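Local structure of peroxisomal fatty acid beta-oxidation multifunctional protein MFP2 (Arabidopsis thaliana, 2WTB) at residues Lys279-Phe291 and Phe664-Asp676. The protein catalyses the hydration of long-chain enoyl-CoAs and the oxidation of 3-hydroxyacyl-CoAs of varied length in peroxisomal fatty acid beta-oxidation during seed germination. Numbering follows the deposited sequence.
Sequences KLDTTKGLIHVFF and FPPYRGGIMFWAD
Y667 runs alongside T282, CB of Y667 3.7 Å from CB of T282. Its CG sits between the backbone N and the carbonyl carbon (chi1 41°), which carries the ring away from helix 281-291, so that its CB and backbone, more than the aromatic group, do the touching. A short beta-branched residue suits position 282, since both CB and CG2 lie against CB of the tyrosine. Separately, CA of T282 lies 3.2 Å from O of Y667 in a CA-H...O contact. On the next turn L286 reaches across with CD2, 3.7 Å from N of Y667 and also against CB of P666; a branched aliphatic residue can spread its methyl over the 3-10 segment 666-668. V289 sets CG2 3.2 Å from O of P666 and also near O of G669.

F673 fills the other half of the interface. With CG anti to the backbone N (chi1 -179°), its ring is directed at the helix, and the F673 and H288 side chains pass one another head to tail. CD1 of F673 lies over the centre of the imidazole, 3.4 Å from CG of H288, but the ring planes meet at 38°, an oblique aromatic pair. G669 O approaches the histidine near its plane, at the ring edge. CE2 of F673 rests on CA of G285.

Glycine at 285 lets the backbones approach: its CA comes within 3.9 Å of CA of G669, and, with no side chain in the way, O of Y667 comes to 3.8 Å from CA of G285. G669 has positive phi, which glycine tolerates easily. No hydrogen bond crosses the interface.

The contact thus fastens helix 281-294 to the turn before helix 671-678. Helix 651-662 flanks it through D655 and I659, which touch H288 and V289, while helix 247-260 meets L286 through H247.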
loop_
_atom_site.group_PDB
_atom_site.type_symbol
_atom_site.label_atom_id
_atom_site.label_comp_id
_atom_site.label_asym_id
_atom_site.label_seq_id
_atom_site.Cartn_x
_atom_site.Cartn_y
_atom_site.Cartn_z
ATOM N N LYS A 279 2.460 -21.117 -1.040
ATOM C CA LYS A 279 3.577 -21.596 -0.232
ATOM C C LYS A 279 4.837 -20.755 -0.422
ATOM O O LYS A 279 5.824 -20.937 0.289
ATOM C CB LYS A 279 3.862 -23.067 -0.536
ATOM C CG LYS A 279 2.672 -23.980 -0.282
ATOM C CD LYS A 279 2.942 -25.402 -0.742
ATOM C CE LYS A 279 1.686 -26.255 -0.644
ATOM N NZ LYS A 279 1.923 -27.652 -1.099
ATOM N N LEU A 280 4.798 -19.833 -1.379
ATOM C CA LEU A 280 5.927 -18.941 -1.621
ATOM C C LEU A 280 6.194 -18.052 -0.409
ATOM O O LEU A 280 5.268 -17.674 0.311
ATOM C CB LEU A 280 5.679 -18.076 -2.857
ATOM C CG LEU A 280 5.606 -18.791 -4.207
ATOM C CD1 LEU A 280 5.199 -17.818 -5.299
ATOM C CD2 LEU A 280 6.934 -19.453 -4.542
ATOM N N ASP A 281 7.465 -17.720 -0.192
ATOM C CA ASP A 281 7.859 -16.879 0.935
ATOM C C ASP A 281 7.563 -15.404 0.682
ATOM O O ASP A 281 7.456 -14.613 1.618
ATOM C CB ASP A 281 9.342 -17.068 1.263
ATOM C CG ASP A 281 9.600 -18.303 2.105
ATOM O OD1 ASP A 281 8.621 -18.990 2.467
ATOM O OD2 ASP A 281 10.778 -18.585 2.409
ATOM N N THR A 282 7.430 -15.037 -0.588
ATOM C CA THR A 282 7.151 -13.653 -0.950
ATOM C C THR A 282 5.657 -13.348 -0.926
ATOM O O THR A 282 5.253 -12.191 -0.810
ATOM C CB THR A 282 7.703 -13.321 -2.338
ATOM O OG1 THR A 282 7.240 -14.295 -3.279
ATOM C CG2 THR A 282 9.217 -13.331 -2.311
ATOM N N THR A 283 4.836 -14.385 -1.045
ATOM C CA THR A 283 3.393 -14.202 -1.000
ATOM C C THR A 283 2.928 -14.146 0.450
ATOM O O THR A 283 1.955 -13.466 0.772
ATOM C CB THR A 283 2.650 -15.316 -1.762
ATOM O OG1 THR A 283 2.635 -16.514 -0.978
ATOM C CG2 THR A 283 3.335 -15.587 -3.090
ATOM N N LYS A 284 3.631 -14.864 1.321
ATOM C CA LYS A 284 3.392 -14.762 2.753
ATOM C C LYS A 284 3.764 -13.359 3.198
ATOM O O LYS A 284 3.130 -12.781 4.084
ATOM C CB LYS A 284 4.229 -15.786 3.518
ATOM C CG LYS A 284 3.860 -17.232 3.247
ATOM C CD LYS A 284 4.844 -18.176 3.921
ATOM C CE LYS A 284 4.547 -19.628 3.584
ATOM N NZ LYS A 284 5.547 -20.553 4.187
ATOM N N GLY A 285 4.803 -12.818 2.571
ATOM C CA GLY A 285 5.234 -11.460 2.834
ATOM C C GLY A 285 4.202 -10.458 2.360
ATOM O O GLY A 285 3.888 -9.500 3.068
ATOM N N LEU A 286 3.667 -10.684 1.164
ATOM C CA LEU A 286 2.654 -9.802 0.592
ATOM C C LEU A 286 1.336 -9.883 1.356
ATOM O O LEU A 286 0.629 -8.886 1.500
ATOM C CB LEU A 286 2.422 -10.127 -0.886
ATOM C CG LEU A 286 3.523 -9.696 -1.854
ATOM C CD1 LEU A 286 3.211 -10.176 -3.258
ATOM C CD2 LEU A 286 3.693 -8.188 -1.827
ATOM N N ILE A 287 1.007 -11.077 1.838
ATOM C CA ILE A 287 -0.199 -11.276 2.628
ATOM C C ILE A 287 -0.076 -10.576 3.980
ATOM O O ILE A 287 -1.024 -9.954 4.455
ATOM C CB ILE A 287 -0.493 -12.775 2.837
ATOM C CG1 ILE A 287 -1.050 -13.391 1.554
ATOM C CG2 ILE A 287 -1.483 -12.975 3.972
ATOM C CD1 ILE A 287 -1.217 -14.897 1.623
ATOM N N HIS A 288 1.100 -10.676 4.590
ATOM C CA HIS A 288 1.359 -10.030 5.871
ATOM C C HIS A 288 1.278 -8.510 5.743
ATOM O O HIS A 288 0.784 -7.827 6.640
ATOM C CB HIS A 288 2.730 -10.444 6.408
ATOM C CG HIS A 288 3.125 -9.742 7.671
ATOM N ND1 HIS A 288 3.854 -8.574 7.675
ATOM C CD2 HIS A 288 2.895 -10.050 8.969
ATOM C CE1 HIS A 288 4.057 -8.189 8.925
ATOM N NE2 HIS A 288 3.487 -9.067 9.727
ATOM N N VAL A 289 1.768 -7.990 4.622
ATOM C CA VAL A 289 1.735 -6.555 4.361
ATOM C C VAL A 289 0.298 -6.081 4.185
ATOM O O VAL A 289 -0.046 -4.957 4.548
ATOM C CB VAL A 289 2.553 -6.192 3.103
ATOM C CG1 VAL A 289 2.372 -4.723 2.750
ATOM C CG2 VAL A 289 4.024 -6.520 3.312
ATOM N N PHE A 290 -0.537 -6.950 3.629
ATOM C CA PHE A 290 -1.943 -6.634 3.418
ATOM C C PHE A 290 -2.659 -6.372 4.742
ATOM O O PHE A 290 -3.308 -5.339 4.911
ATOM C CB PHE A 290 -2.633 -7.763 2.650
ATOM C CG PHE A 290 -4.134 -7.686 2.673
ATOM C CD1 PHE A 290 -4.808 -6.773 1.876
ATOM C CD2 PHE A 290 -4.872 -8.530 3.489
ATOM C CE1 PHE A 290 -6.188 -6.704 1.894
ATOM C CE2 PHE A 290 -6.252 -8.464 3.511
ATOM C CZ PHE A 290 -6.910 -7.550 2.711
ATOM N N PHE A 291 -2.535 -7.306 5.679
ATOM C CA PHE A 291 -3.179 -7.169 6.982
ATOM C C PHE A 291 -2.552 -6.060 7.826
ATOM O O PHE A 291 -3.261 -5.267 8.451
ATOM C CB PHE A 291 -3.141 -8.496 7.741
ATOM C CG PHE A 291 -3.986 -9.570 7.123
ATOM C CD1 PHE A 291 -5.325 -9.687 7.449
ATOM C CD2 PHE A 291 -3.443 -10.460 6.215
ATOM C CE1 PHE A 291 -6.107 -10.674 6.880
ATOM C CE2 PHE A 291 -4.218 -11.450 5.645
ATOM C CZ PHE A 291 -5.553 -11.556 5.977
ATOM N N PHE A 664 10.858 -0.192 1.251
ATOM C CA PHE A 664 11.338 -1.534 1.558
ATOM C C PHE A 664 10.449 -2.565 0.866
ATOM O O PHE A 664 9.225 -2.438 0.878
ATOM C CB PHE A 664 11.360 -1.770 3.068
ATOM C CG PHE A 664 12.005 -3.065 3.469
ATOM C CD1 PHE A 664 13.350 -3.110 3.801
ATOM C CD2 PHE A 664 11.269 -4.236 3.515
ATOM C CE1 PHE A 664 13.950 -4.299 4.168
ATOM C CE2 PHE A 664 11.863 -5.429 3.882
ATOM C CZ PHE A 664 13.205 -5.461 4.209
ATOM N N PRO A 665 11.070 -3.589 0.260
ATOM C CA PRO A 665 10.406 -4.622 -0.546
ATOM C C PRO A 665 9.198 -5.241 0.149
ATOM O O PRO A 665 9.364 -5.949 1.142
ATOM C CB PRO A 665 11.495 -5.683 -0.718
ATOM C CG PRO A 665 12.766 -4.936 -0.604
ATOM C CD PRO A 665 12.521 -3.825 0.372
ATOM N N PRO A 666 7.991 -4.986 -0.377
ATOM C CA PRO A 666 6.743 -5.508 0.188
ATOM C C PRO A 666 6.742 -7.033 0.264
ATOM O O PRO A 666 6.286 -7.595 1.259
ATOM C CB PRO A 666 5.683 -5.034 -0.813
ATOM C CG PRO A 666 6.288 -3.847 -1.475
ATOM C CD PRO A 666 7.753 -4.139 -1.558
ATOM N N TYR A 667 7.249 -7.687 -0.775
ATOM C CA TYR A 667 7.285 -9.146 -0.823
ATOM C C TYR A 667 8.196 -9.742 0.249
ATOM O O TYR A 667 8.203 -10.953 0.463
ATOM C CB TYR A 667 7.699 -9.637 -2.216
ATOM C CG TYR A 667 8.818 -8.837 -2.839
ATOM C CD1 TYR A 667 8.545 -7.771 -3.686
ATOM C CD2 TYR A 667 10.148 -9.144 -2.579
ATOM C CE1 TYR A 667 9.565 -7.033 -4.257
ATOM C CE2 TYR A 667 11.173 -8.412 -3.145
ATOM C CZ TYR A 667 10.878 -7.358 -3.982
ATOM O OH TYR A 667 11.895 -6.627 -4.547
ATOM N N ARG A 668 8.960 -8.889 0.923
ATOM C CA ARG A 668 9.789 -9.336 2.038
ATOM C C ARG A 668 9.115 -9.062 3.381
ATOM O O ARG A 668 9.714 -9.263 4.438
ATOM C CB ARG A 668 11.176 -8.696 1.982
ATOM C CG ARG A 668 11.934 -9.005 0.699
ATOM C CD ARG A 668 13.423 -8.764 0.855
ATOM N NE ARG A 668 14.092 -8.650 -0.435
ATOM C CZ ARG A 668 14.468 -9.686 -1.179
ATOM N NH1 ARG A 668 14.234 -10.923 -0.763
ATOM N NH2 ARG A 668 15.074 -9.487 -2.340
ATOM N N GLY A 669 7.869 -8.595 3.328
ATOM C CA GLY A 669 7.045 -8.446 4.516
ATOM C C GLY A 669 7.252 -7.177 5.324
ATOM O O GLY A 669 6.323 -6.685 5.964
ATOM N N GLY A 670 8.471 -6.646 5.300
ATOM C CA GLY A 670 8.804 -5.475 6.087
ATOM C C GLY A 670 10.072 -5.705 6.883
ATOM O O GLY A 670 10.497 -6.844 7.059
ATOM N N ILE A 671 10.672 -4.627 7.375
ATOM C CA ILE A 671 11.963 -4.708 8.050
ATOM C C ILE A 671 11.960 -5.727 9.193
ATOM O O ILE A 671 12.954 -6.412 9.421
ATOM C CB ILE A 671 12.413 -3.328 8.578
ATOM C CG1 ILE A 671 13.887 -3.074 8.258
ATOM C CG2 ILE A 671 12.149 -3.209 10.070
ATOM C CD1 ILE A 671 14.841 -3.846 9.131
ATOM N N MET A 672 10.840 -5.834 9.902
ATOM C CA MET A 672 10.750 -6.749 11.038
ATOM C C MET A 672 10.344 -8.152 10.601
ATOM O O MET A 672 10.919 -9.139 11.057
ATOM C CB MET A 672 9.781 -6.216 12.097
ATOM C CG MET A 672 10.229 -4.920 12.757
ATOM S SD MET A 672 11.643 -5.120 13.862
ATOM C CE MET A 672 10.914 -6.112 15.163
ATOM N N PHE A 673 9.356 -8.238 9.717
ATOM C CA PHE A 673 8.944 -9.525 9.163
ATOM C C PHE A 673 10.121 -10.213 8.473
ATOM O O PHE A 673 10.257 -11.435 8.527
ATOM C CB PHE A 673 7.789 -9.340 8.178
ATOM C CG PHE A 673 7.291 -10.625 7.577
ATOM C CD1 PHE A 673 6.181 -11.265 8.100
ATOM C CD2 PHE A 673 7.928 -11.190 6.483
ATOM C CE1 PHE A 673 5.717 -12.446 7.546
ATOM C CE2 PHE A 673 7.470 -12.372 5.927
ATOM C CZ PHE A 673 6.363 -12.998 6.458
ATOM N N TRP A 674 10.968 -9.415 7.829
ATOM C CA TRP A 674 12.138 -9.926 7.125
ATOM C C TRP A 674 13.192 -10.397 8.118
ATOM O O TRP A 674 13.812 -11.441 7.929
ATOM C CB TRP A 674 12.713 -8.846 6.203
ATOM C CG TRP A 674 13.984 -9.235 5.509
ATOM C CD1 TRP A 674 14.119 -10.129 4.486
ATOM C CD2 TRP A 674 15.300 -8.729 5.773
ATOM N NE1 TRP A 674 15.435 -10.217 4.106
ATOM C CE2 TRP A 674 16.182 -9.368 4.879
ATOM C CE3 TRP A 674 15.819 -7.802 6.683
ATOM C CZ2 TRP A 674 17.552 -9.109 4.865
ATOM C CZ3 TRP A 674 17.181 -7.545 6.669
ATOM C CH2 TRP A 674 18.032 -8.198 5.765
ATOM N N ALA A 675 13.380 -9.623 9.183
ATOM C CA ALA A 675 14.337 -9.971 10.230
ATOM C C ALA A 675 14.053 -11.354 10.810
ATOM O O ALA A 675 14.965 -12.162 10.978
ATOM C CB ALA A 675 14.333 -8.916 11.333
ATOM N N ASP A 676 12.788 -11.621 11.120
ATOM C CA ASP A 676 12.396 -12.931 11.627
ATOM C C ASP A 676 12.431 -13.981 10.523
ATOM O O ASP A 676 12.486 -15.181 10.793
ATOM C CB ASP A 676 11.008 -12.873 12.261
ATOM C CG ASP A 676 11.049 -12.420 13.707
ATOM O OD1 ASP A 676 10.023 -11.907 14.202
ATOM O OD2 ASP A 676 12.111 -12.578 14.347
#